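Local coordinates for DUF574 domain-containing protein (PDB 2QE6) that probably transfers methyl groups from S-adenosylmethionine, which it binds in a Rossmann-like methyltransferase domain, though its substrate is not known, at residues 129-134 and 150-155; 193-198 and 265-270. The protein carries 1 engineered substitution. All coordinates share one frame; numbering follows the deposited sequence.

Contact 1. Residues 129-134 and 150-155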
loop_
_atom_site.group_PDB
_atom_site.type_symbol
_atom_site.label_atom_id
_atom_site.label_comp_id
_atom_site.label_asym_id
_atom_site.label_seq_id
_atom_site.Cartn_x
_atom_site.Cartn_y
_atom_site.Cartn_z
ATOM N N ASN A 129 -0.021 -0.127 20.542
ATOM C CA ASN A 129 -0.814 -0.872 19.528
ATOM C C ASN A 129 -0.345 -0.713 18.128
ATOM O O ASN A 129 -1.046 -1.114 17.190
ATOM C CB ASN A 129 -2.279 -0.479 19.595
ATOM C CG ASN A 129 -2.903 -0.823 20.945
ATOM O OD1 ASN A 129 -3.941 -0.296 21.295
ATOM N ND2 ASN A 129 -2.248 -1.691 21.711
ATOM N N THR A 130 0.840 -0.139 17.956
ATOM C CA THR A 130 1.353 0.083 16.607
ATOM C C THR A 130 2.834 -0.260 16.604
ATOM O O THR A 130 3.563 0.110 17.511
ATOM C CB THR A 130 1.095 1.543 16.159
ATOM O OG1 THR A 130 -0.280 1.889 16.401
ATOM C CG2 THR A 130 1.385 1.727 14.706
ATOM N N ALA A 131 3.272 -1.015 15.617
ATOM C CA ALA A 131 4.658 -1.464 15.528
ATOM C C ALA A 131 5.096 -1.343 14.071
ATOM O O ALA A 131 4.245 -1.276 13.188
ATOM C CB ALA A 131 4.779 -2.915 16.004
ATOM N N VAL A 132 6.407 -1.253 13.850
ATOM C CA VAL A 132 6.987 -1.133 12.517
ATOM C C VAL A 132 8.232 -2.006 12.416
ATOM O O VAL A 132 8.978 -2.118 13.359
ATOM C CB VAL A 132 7.320 0.350 12.151
ATOM C CG1 VAL A 132 8.333 0.953 13.088
ATOM C CG2 VAL A 132 7.782 0.468 10.668
ATOM N N PHE A 133 8.451 -2.648 11.279
ATOM C CA PHE A 133 9.727 -3.310 11.069
ATOM C C PHE A 133 10.104 -3.424 9.603
ATOM O O PHE A 133 9.266 -3.265 8.696
ATOM C CB PHE A 133 9.798 -4.663 11.813
ATOM C CG PHE A 133 8.890 -5.744 11.272
ATOM C CD1 PHE A 133 7.579 -5.875 11.730
ATOM C CD2 PHE A 133 9.374 -6.682 10.359
ATOM C CE1 PHE A 133 6.751 -6.911 11.252
ATOM C CE2 PHE A 133 8.568 -7.724 9.892
ATOM C CZ PHE A 133 7.252 -7.834 10.335
ATOM N N THR A 134 11.397 -3.666 9.374
ATOM C CA THR A 134 11.940 -3.788 8.017
ATOM C C THR A 134 11.888 -5.264 7.598
ATOM O O THR A 134 12.283 -6.138 8.337
ATOM C CB THR A 134 13.376 -3.223 7.966
ATOM O OG1 THR A 134 13.369 -1.889 8.492
ATOM C CG2 THR A 134 13.929 -3.205 6.550
ATOM N N ARG A 150 3.650 -11.643 15.744
ATOM C CA ARG A 150 3.112 -12.639 16.676
ATOM C C ARG A 150 2.584 -12.033 17.968
ATOM O O ARG A 150 1.582 -12.502 18.501
ATOM C CB ARG A 150 4.120 -13.770 16.930
ATOM C CG ARG A 150 4.330 -14.609 15.649
ATOM C CD ARG A 150 4.350 -16.112 15.889
ATOM N NE ARG A 150 5.660 -16.532 16.383
ATOM C CZ ARG A 150 6.369 -17.575 15.941
ATOM N NH1 ARG A 150 5.915 -18.376 14.982
ATOM N NH2 ARG A 150 7.553 -17.828 16.485
ATOM N N ARG A 151 3.208 -10.957 18.436
ATOM C CA ARG A 151 2.720 -10.291 19.638
ATOM C C ARG A 151 1.567 -9.307 19.386
ATOM O O ARG A 151 0.906 -8.905 20.335
ATOM C CB ARG A 151 3.861 -9.591 20.375
ATOM C CG ARG A 151 4.215 -8.223 19.842
ATOM C CD ARG A 151 5.544 -7.692 20.425
ATOM N NE ARG A 151 5.879 -6.404 19.799
ATOM C CZ ARG A 151 5.338 -5.224 20.128
ATOM N NH1 ARG A 151 4.443 -5.129 21.117
ATOM N NH2 ARG A 151 5.712 -4.120 19.475
HETATM N N MSE A 152 1.321 -8.929 18.131
HETATM C CA MSE A 152 0.298 -7.916 17.799
HETATM C C MSE A 152 -0.953 -8.460 17.130
HETATM O O MSE A 152 -2.035 -7.938 17.341
HETATM C CB MSE A 152 0.884 -6.873 16.844
HETATM C CG MSE A 152 1.943 -6.007 17.480
HETATM SE SE MSE A 152 1.132 -4.611 18.511
HETATM C CE MSE A 152 2.425 -3.325 17.875
ATOM N N ILE A 153 -0.791 -9.479 16.296
ATOM C CA ILE A 153 -1.897 -10.010 15.515
ATOM C C ILE A 153 -2.162 -11.470 15.854
ATOM O O ILE A 153 -1.273 -12.308 15.798
ATOM C CB ILE A 153 -1.611 -9.866 14.003
ATOM C CG1 ILE A 153 -1.306 -8.390 13.673
ATOM C CG2 ILE A 153 -2.763 -10.410 13.187
ATOM C CD1 ILE A 153 -0.959 -8.122 12.252
ATOM N N ASP A 154 -3.403 -11.754 16.222
ATOM C CA ASP A 154 -3.886 -13.116 16.434
ATOM C C ASP A 154 -4.617 -13.514 15.162
ATOM O O ASP A 154 -5.708 -13.015 14.896
ATOM C CB ASP A 154 -4.834 -13.131 17.625
ATOM C CG ASP A 154 -5.461 -14.479 17.868
ATOM O OD1 ASP A 154 -5.077 -15.476 17.221
ATOM O OD2 ASP A 154 -6.363 -14.529 18.710
ATOM N N PHE A 155 -3.992 -14.364 14.349
ATOM C CA PHE A 155 -4.557 -14.718 13.061
ATOM C C PHE A 155 -5.718 -15.722 13.184
ATOM O O PHE A 155 -6.355 -16.041 12.183
ATOM C CB PHE A 155 -3.485 -15.230 12.096
ATOM C CG PHE A 155 -2.647 -14.144 11.487
ATOM C CD1 PHE A 155 -3.188 -13.278 10.540
ATOM C CD2 PHE A 155 -1.318 -13.988 11.854
ATOM C CE1 PHE A 155 -2.418 -12.284 9.978
ATOM C CE2 PHE A 155 -0.544 -12.990 11.289
ATOM C CZ PHE A 155 -1.087 -12.147 10.357
#
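A131 and M152 meet at the edge of the Rossmann-like sheet of this putative S-adenosylmethionine-dependent methyltransferase, where segment 150-155, which comes off helix 147-152, packs against strand 130-134, the outermost parallel strand. The contact is small, burying 151 Å² in all. M152, modelled as selenomethionine, has the largest share. Its CG stands beside the backbone N (chi1 -68°), and the bends at the next two torsions turn the end of the chain to the strand rather than letting it run straight out. M152 SE sits 4.2 Å from N129 C. The terminal methyl, CE, is modelled near A131, but too close to its CB to be trusted, so the exact position of that methyl is doubtful. R151 adds a second, lighter touch. Its chain is extended from CG to NE and brings R151 NH2 to 3.8 Å from A131 CB, the guanidinium plane lying oblique to the methyl. NE of R151 is held by a salt bridge to D148, three residues earlier in the chain, which probably restrains the guanidinium as it passes the alanine. Within the sheet, A131 shares backbone hydrogen bonds with V107 and Y109 of strand 106-111, and M152 also packs on V108 of that strand. The side chain of T130 points away from segment 150-155 and touches helices 94-101 and 114-124, and its hydroxyl bonds to D127. That side chain is about 14 Å from the bound S-adenosylmethionine, so this is structural packing and not part of the cofactor pocket. The chemistry is that of an apolar chain end laid on a strand backbone beside a small methyl, with the arginine's charge probably balanced by D148.

Contact 2. Residues 193-198 and 265-270; sequences FMTSLV and GMAGIG
F193 and I269 start an antiparallel pairing of strands 191-197 and 265-271, which sets the seventh strand of a fold of class I methyltransferase type against the fifth. Four backbone hydrogen bonds join them: M194 and G268 exchange two, each 3.1 Å from N to O, and S196 and M266 exchange two more, M266 N to S196 O being 2.9 Å. Between these pairs, T195 CA comes 3.1 Å from M266 O in a CA-H...O contact.

Apolar contacts occur on both faces. Toward helix 54-75, F193 CG lies anti to the backbone N (chi1 177°), turning the ring so that I269 CD1 sits over one face, 3.9 Å from its centroid, in a CH-pi contact. Replacing F193 with an alanine would probably open a gap beside I269 and cost its CD1 the aromatic face. On the same side T195 CG2 meets A267 CB at 3.8 Å, while T195 OG1 bonds to N61, an S-adenosylmethionine-binding residue. On the other face, V198 CG2 lies 3.8 Å from M266 CG.

Backbone bonds thus fix the register, apolar side chains pack across the pair on both faces, and the threonine hydroxyl probably helps to position a cofactor-binding side chain.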
loop_
_atom_site.group_PDB
_atom_site.type_symbol
_atom_site.label_atom_id
_atom_site.label_comp_id
_atom_site.label_asym_id
_atom_site.label_seq_id
_atom_site.Cartn_x
_atom_site.Cartn_y
_atom_site.Cartn_z
ATOM N N PHE A 193 -6.922 -5.891 1.366
ATOM C CA PHE A 193 -7.080 -4.542 0.755
ATOM C C PHE A 193 -5.812 -4.304 -0.092
ATOM O O PHE A 193 -4.704 -4.288 0.443
ATOM C CB PHE A 193 -7.238 -3.525 1.903
ATOM C CG PHE A 193 -7.343 -2.068 1.502
ATOM C CD1 PHE A 193 -7.646 -1.660 0.211
ATOM C CD2 PHE A 193 -7.224 -1.081 2.495
ATOM C CE1 PHE A 193 -7.800 -0.310 -0.106
ATOM C CE2 PHE A 193 -7.352 0.273 2.176
ATOM C CZ PHE A 193 -7.664 0.656 0.865
HETATM N N MSE A 194 -5.955 -4.198 -1.419
HETATM C CA MSE A 194 -4.825 -3.904 -2.269
HETATM C C MSE A 194 -5.125 -2.778 -3.248
HETATM O O MSE A 194 -6.282 -2.571 -3.630
HETATM C CB MSE A 194 -4.451 -5.144 -3.101
HETATM C CG MSE A 194 -4.328 -6.400 -2.267
HETATM SE SE MSE A 194 -3.416 -7.811 -3.243
HETATM C CE MSE A 194 -4.875 -8.475 -4.371
ATOM N N THR A 195 -4.086 -2.070 -3.688
ATOM C CA THR A 195 -4.240 -1.162 -4.817
ATOM C C THR A 195 -3.080 -1.472 -5.761
ATOM O O THR A 195 -2.084 -2.046 -5.352
ATOM C CB THR A 195 -4.303 0.303 -4.435
ATOM O OG1 THR A 195 -2.983 0.776 -4.110
ATOM C CG2 THR A 195 -5.289 0.521 -3.295
ATOM N N SER A 196 -3.202 -1.065 -7.004
ATOM C CA SER A 196 -2.244 -1.483 -8.011
ATOM C C SER A 196 -2.314 -0.539 -9.193
ATOM O O SER A 196 -3.390 -0.134 -9.595
ATOM C CB SER A 196 -2.579 -2.868 -8.517
ATOM O OG SER A 196 -1.659 -3.281 -9.570
ATOM N N LEU A 197 -1.154 -0.249 -9.766
ATOM C CA LEU A 197 -1.059 0.228 -11.111
ATOM C C LEU A 197 -1.833 -0.704 -12.044
ATOM O O LEU A 197 -1.667 -1.937 -11.995
ATOM C CB LEU A 197 0.431 0.308 -11.482
ATOM C CG LEU A 197 0.892 0.845 -12.837
ATOM C CD1 LEU A 197 0.357 2.273 -13.146
ATOM C CD2 LEU A 197 2.404 0.796 -12.815
ATOM N N VAL A 198 -2.653 -0.119 -12.927
ATOM C CA VAL A 198 -3.613 -0.898 -13.743
ATOM C C VAL A 198 -3.273 -0.702 -15.213
ATOM O O VAL A 198 -2.737 0.325 -15.598
ATOM C CB VAL A 198 -5.117 -0.524 -13.433
ATOM C CG1 VAL A 198 -5.479 0.857 -13.973
ATOM C CG2 VAL A 198 -6.078 -1.615 -13.978
ATOM N N GLY A 265 -4.386 3.790 -11.325
ATOM C CA GLY A 265 -4.510 2.692 -10.387
ATOM C C GLY A 265 -5.915 2.267 -10.036
ATOM O O GLY A 265 -6.877 3.052 -10.197
HETATM N N MSE A 266 -6.026 1.018 -9.554
HETATM C CA MSE A 266 -7.302 0.477 -9.047
HETATM C C MSE A 266 -7.164 0.014 -7.624
HETATM O O MSE A 266 -6.086 -0.269 -7.186
HETATM C CB MSE A 266 -7.818 -0.673 -9.905
HETATM C CG MSE A 266 -8.290 -0.209 -11.258
HETATM SE SE MSE A 266 -9.528 -1.336 -12.119
HETATM C CE MSE A 266 -9.961 -0.263 -13.633
ATOM N N ALA A 267 -8.290 -0.049 -6.923
ATOM C CA ALA A 267 -8.371 -0.489 -5.543
ATOM C C ALA A 267 -9.431 -1.605 -5.455
ATOM O O ALA A 267 -10.408 -1.602 -6.210
ATOM C CB ALA A 267 -8.801 0.677 -4.632
ATOM N N GLY A 268 -9.242 -2.527 -4.507
ATOM C CA GLY A 268 -10.229 -3.551 -4.193
ATOM C C GLY A 268 -10.046 -4.009 -2.754
ATOM O O GLY A 268 -8.945 -3.992 -2.237
ATOM N N ILE A 269 -11.141 -4.387 -2.115
ATOM C CA ILE A 269 -11.113 -5.032 -0.810
ATOM C C ILE A 269 -11.989 -6.280 -0.914
ATOM O O ILE A 269 -13.111 -6.219 -1.422
ATOM C CB ILE A 269 -11.653 -4.145 0.310
ATOM C CG1 ILE A 269 -10.746 -2.944 0.530
ATOM C CG2 ILE A 269 -11.742 -4.945 1.647
ATOM C CD1 ILE A 269 -11.144 -2.121 1.730
ATOM N N GLY A 270 -11.448 -7.409 -0.489
ATOM C CA GLY A 270 -12.158 -8.678 -0.501
ATOM C C GLY A 270 -12.200 -9.297 0.879
ATOM O O GLY A 270 -11.260 -9.142 1.668
#

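How the contacts relate
Contacts 1 and 2 illustrate two kinds of contact made by one sheet: helix-side packing and strand pairing. Their centres lie 23 Å apart, on opposite sides of the chain's centre, and their nearest atoms are about 12 Å apart, so they do not touch. Along the chain they come in series, contact 1 closing before contact 2 opens. Both belong to the seven-stranded sheet of order 3-2-1-4-5-7-6: contact 1 packs segment 150-155 on outermost strand 130-134, whereas contact 2 joins strand 191-197 to 265-271. They thus lie in opposite halves of the S-adenosylmethionine-binding fold's sheet, contact 1 at one edge and contact 2 one strand in from the other, with strands 106-111, 80-84 and 160-163 between them.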